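PDB 6IC9: PHD finger protein 3 from Homo sapiens, which reads the phosphorylated C-terminal domain of RNA polymerase II through its SPOC domain and regulates neuronal gene expression. Local coordinates for residues T59-Y63 against K115-I120. Residues are numbered along the deposited sequence; the frame is centred on the assembly and turned at random. Where two conformers were deposited one is given.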
ATOM      1  N   THR A  59       5.885 -11.296   7.673  1.00 28.91           N
ATOM      2  CA  THR A  59       5.447 -12.174   6.585  1.00 27.83           C
ATOM      3  C   THR A  59       5.566 -11.464   5.241  1.00 31.02           C
ATOM      4  O   THR A  59       6.054 -12.045   4.268  1.00 28.92           O
ATOM      5  CB  THR A  59       4.011 -12.655   6.833  1.00 35.56           C
ATOM      6  OG1 THR A  59       3.963 -13.349   8.088  1.00 31.69           O
ATOM      7  CG2 THR A  59       3.559 -13.636   5.724  1.00 34.07           C
ATOM      8  N   VAL A  60       5.125 -10.202   5.170  1.00 28.74           N
ATOM      9  CA  VAL A  60       5.288  -9.424   3.940  1.00 25.53           C
ATOM     10  C   VAL A  60       6.761  -9.289   3.566  1.00 28.31           C
ATOM     11  O   VAL A  60       7.123  -9.428   2.398  1.00 27.13           O
ATOM     12  CB  VAL A  60       4.624  -8.053   4.109  1.00 23.64           C
ATOM     13  CG1 VAL A  60       4.944  -7.126   2.887  1.00 28.22           C
ATOM     14  CG2 VAL A  60       3.115  -8.297   4.173  1.00 25.02           C
ATOM     15  N   TRP A  61       7.627  -8.928   4.532  1.00 28.14           N
ATOM     16  CA  TRP A  61       9.030  -8.692   4.154  1.00 30.70           C
ATOM     17  C   TRP A  61       9.746  -9.985   3.763  1.00 29.77           C
ATOM     18  O   TRP A  61      10.581  -9.965   2.865  1.00 30.17           O
ATOM     19  CB  TRP A  61       9.780  -7.959   5.281  1.00 30.67           C
ATOM     20  CG  TRP A  61       9.123  -6.600   5.513  1.00 35.05           C
ATOM     21  CD1 TRP A  61       8.649  -6.113   6.688  1.00 34.67           C
ATOM     22  CD2 TRP A  61       8.837  -5.598   4.520  1.00 32.41           C
ATOM     23  NE1 TRP A  61       8.104  -4.871   6.500  1.00 32.73           N
ATOM     24  CE2 TRP A  61       8.185  -4.540   5.178  1.00 32.96           C
ATOM     25  CE3 TRP A  61       9.044  -5.512   3.131  1.00 34.16           C
ATOM     26  CZ2 TRP A  61       7.753  -3.382   4.505  1.00 33.53           C
ATOM     27  CZ3 TRP A  61       8.626  -4.364   2.453  1.00 39.54           C
ATOM     28  CH2 TRP A  61       7.982  -3.312   3.149  1.00 36.77           C
ATOM     29  N   ASP A  62       9.418 -11.113   4.384  1.00 30.54           N
ATOM     30  CA  ASP A  62       9.947 -12.393   3.897  1.00 31.49           C
ATOM     31  C   ASP A  62       9.501 -12.665   2.460  1.00 33.14           C
ATOM     32  O   ASP A  62      10.302 -13.036   1.602  1.00 30.75           O
ATOM     33  CB  ASP A  62       9.479 -13.530   4.805  1.00 28.92           C
ATOM     34  CG  ASP A  62      10.112 -13.480   6.179  1.00 39.58           C
ATOM     35  OD1 ASP A  62       9.654 -14.219   7.083  1.00 40.33           O
ATOM     36  OD2 ASP A  62      11.030 -12.674   6.369  1.00 44.03           O
ATOM     37  N   TYR A  63       8.212 -12.423   2.167  1.00 29.31           N
ATOM     38  CA  TYR A  63       7.687 -12.614   0.824  1.00 26.64           C
ATOM     39  C   TYR A  63       8.346 -11.669  -0.173  1.00 31.20           C
ATOM     40  O   TYR A  63       8.677 -12.060  -1.308  1.00 30.37           O
ATOM     41  CB  TYR A  63       6.170 -12.382   0.895  1.00 24.68           C
ATOM     42  CG  TYR A  63       5.456 -12.396  -0.401  1.00 29.68           C
ATOM     43  CD1 TYR A  63       4.575 -11.360  -0.729  1.00 26.35           C
ATOM     44  CD2 TYR A  63       5.638 -13.435  -1.309  1.00 29.45           C
ATOM     45  CE1 TYR A  63       3.867 -11.359  -1.933  1.00 32.45           C
ATOM     46  CE2 TYR A  63       4.922 -13.447  -2.532  1.00 28.97           C
ATOM     47  CZ  TYR A  63       4.061 -12.414  -2.831  1.00 32.02           C
ATOM     48  OH  TYR A  63       3.356 -12.432  -4.002  1.00 30.66           O
ATOM     49  N   LYS A 115      -0.327  -8.669  -8.527  1.00 30.52           N
ATOM     50  CA  LYS A 115      -0.310  -9.921  -7.786  1.00 32.12           C
ATOM     51  C   LYS A 115      -0.722  -9.688  -6.341  1.00 29.60           C
ATOM     52  O   LYS A 115      -1.433 -10.511  -5.753  1.00 30.16           O
ATOM     53  CB  LYS A 115       1.106 -10.516  -7.876  1.00 34.12           C
ATOM     54  CG  LYS A 115       1.273 -11.944  -7.302  1.00 34.15           C
ATOM     55  CD  LYS A 115       2.754 -12.373  -7.367  1.00 38.87           C
ATOM     56  CE  LYS A 115       2.891 -13.930  -7.227  1.00 37.71           C
ATOM     57  NZ  LYS A 115       2.164 -14.360  -6.025  1.00 37.07           N
ATOM     58  N   ASP A 116      -0.247  -8.582  -5.739  1.00 28.09           N
ATOM     59  CA  ASP A 116      -0.480  -8.287  -4.321  1.00 27.25           C
ATOM     60  C   ASP A 116      -0.418  -6.785  -4.093  1.00 27.68           C
ATOM     61  O   ASP A 116       0.332  -6.071  -4.767  1.00 28.45           O
ATOM     62  CB  ASP A 116       0.582  -8.874  -3.350  1.00 25.17           C
ATOM     63  CG  ASP A 116       0.909 -10.324  -3.623  1.00 34.16           C
ATOM     64  OD1 ASP A 116       1.889 -10.576  -4.364  1.00 35.67           O
ATOM     65  OD2 ASP A 116       0.206 -11.177  -3.078  1.00 32.02           O
ATOM     66  N   MET A 117      -1.218  -6.319  -3.153  1.00 24.17           N
ATOM     67  CA  MET A 117      -1.100  -4.941  -2.705  1.00 23.66           C
ATOM     68  C   MET A 117      -1.293  -4.890  -1.195  1.00 25.00           C
ATOM     69  O   MET A 117      -2.293  -5.392  -0.672  1.00 26.53           O
ATOM     70  CB  MET A 117      -2.102  -4.032  -3.418  1.00 28.62           C
ATOM     71  CG  MET A 117      -1.950  -2.581  -2.953  1.00 31.61           C
ATOM     72  SD  MET A 117      -2.770  -1.502  -4.165  1.00 38.90           S
ATOM     73  CE  MET A 117      -2.275   0.072  -3.540  1.00 38.97           C
ATOM     74  N   TYR A 118      -0.331  -4.308  -0.501  1.00 23.95           N
ATOM     75  CA  TYR A 118      -0.393  -4.179   0.953  1.00 23.32           C
ATOM     76  C   TYR A 118      -0.456  -2.712   1.334  1.00 25.12           C
ATOM     77  O   TYR A 118       0.117  -1.852   0.654  1.00 27.00           O
ATOM     78  CB  TYR A 118       0.840  -4.803   1.627  1.00 25.69           C
ATOM     79  CG  TYR A 118       0.951  -6.287   1.281  1.00 26.81           C
ATOM     80  CD1 TYR A 118       0.048  -7.200   1.825  1.00 25.36           C
ATOM     81  CD2 TYR A 118       1.916  -6.729   0.349  1.00 27.68           C
ATOM     82  CE1 TYR A 118       0.114  -8.565   1.465  1.00 27.63           C
ATOM     83  CE2 TYR A 118       2.019  -8.085   0.006  1.00 25.40           C
ATOM     84  CZ  TYR A 118       1.105  -8.972   0.549  1.00 30.09           C
ATOM     85  OH  TYR A 118       1.223 -10.287   0.185  1.00 28.30           O
ATOM     86  N   LEU A 119      -1.138  -2.419   2.436  0.55 24.34           N
ATOM     87  CA  LEU A 119      -1.280  -1.059   2.941  0.55 23.13           C
ATOM     88  C   LEU A 119      -0.487  -0.961   4.216  0.55 24.69           C
ATOM     89  O   LEU A 119      -0.805  -1.657   5.185  0.55 24.15           O
ATOM     90  CB  LEU A 119      -2.747  -0.727   3.220  0.55 25.35           C
ATOM     91  CG  LEU A 119      -3.295   0.697   3.248  0.55 29.53           C
ATOM     92  CD1 LEU A 119      -3.207   1.427   1.852  0.55 25.80           C
ATOM     93  CD2 LEU A 119      -4.784   0.544   3.610  0.55 25.81           C
ATOM     94  N   ILE A 120       0.502  -0.071   4.227  1.00 25.07           N
ATOM     95  CA  ILE A 120       1.511   0.027   5.265  1.00 25.59           C
ATOM     96  C   ILE A 120       1.322   1.345   6.020  1.00 24.58           C
ATOM     97  O   ILE A 120       1.410   2.413   5.418  1.00 26.59           O
ATOM     98  CB  ILE A 120       2.913  -0.055   4.646  1.00 23.32           C
ATOM     99  CG1 ILE A 120       3.114  -1.458   4.066  1.00 30.10           C
ATOM    100  CG2 ILE A 120       3.987   0.296   5.757  1.00 26.10           C
ATOM    101  CD1 ILE A 120       4.455  -1.613   3.282  1.00 31.62           C
TER
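Val60 and Tyr118 mark the nearest backbone approach, their CA atoms 8.3 Å apart, where helix segment 59-63 lies over strand 116-120 at 137° between chain directions. Val60 sets its CG2 methyl almost straight above the centre of the Tyr118 phenol, a CH-pi contact 3.9 Å from the ring centroid, while its CG1 reaches CD2 of the same ring. Further along the strand, the methyl CD1 of Ile120 meets the far end of the Trp61 indole, 3.9 Å from CH2. Tyr63 carries the polar half of the interface. With CG anti to the backbone N (chi1 174°), its ring runs down to the strand and crosses Tyr118 at about a right angle, Tyr63 CD1 lying 4.2 Å from CE2 of Tyr118. Tyr63 OH donates to Asp116 OD1, which lies in the ring plane at its edge; this hydrogen bond is very short, OH to OD1 2.4 Å, and the carboxylate stands 84° to the phenol. Tyr63 OH also accepts a hydrogen bond from Lys115 NZ at 3.0 Å, the lysine chain bending at its last torsion to bring the ammonium there. Lys115 NZ also bonds the backbone of the bound CTD peptide, and Asp116 OD2 a polar side chain on it, so the Tyr63 hydroxyl links two peptide-binding residues. A methionine in place of Lys115 would remove the hydrogen bonds that NZ gives the Tyr63 hydroxyl and the peptide backbone, and would probably leave that hydroxyl less firmly held. Within the SPOC domain, helix 57-70 thus packs on strand 114-122, which lies between strands 147-155 and 104-107; Lys115 and Asp116 form a classic beta bulge opposite Ile153, while Leu151 and Tyr104 of those flanking strands also touch Val60.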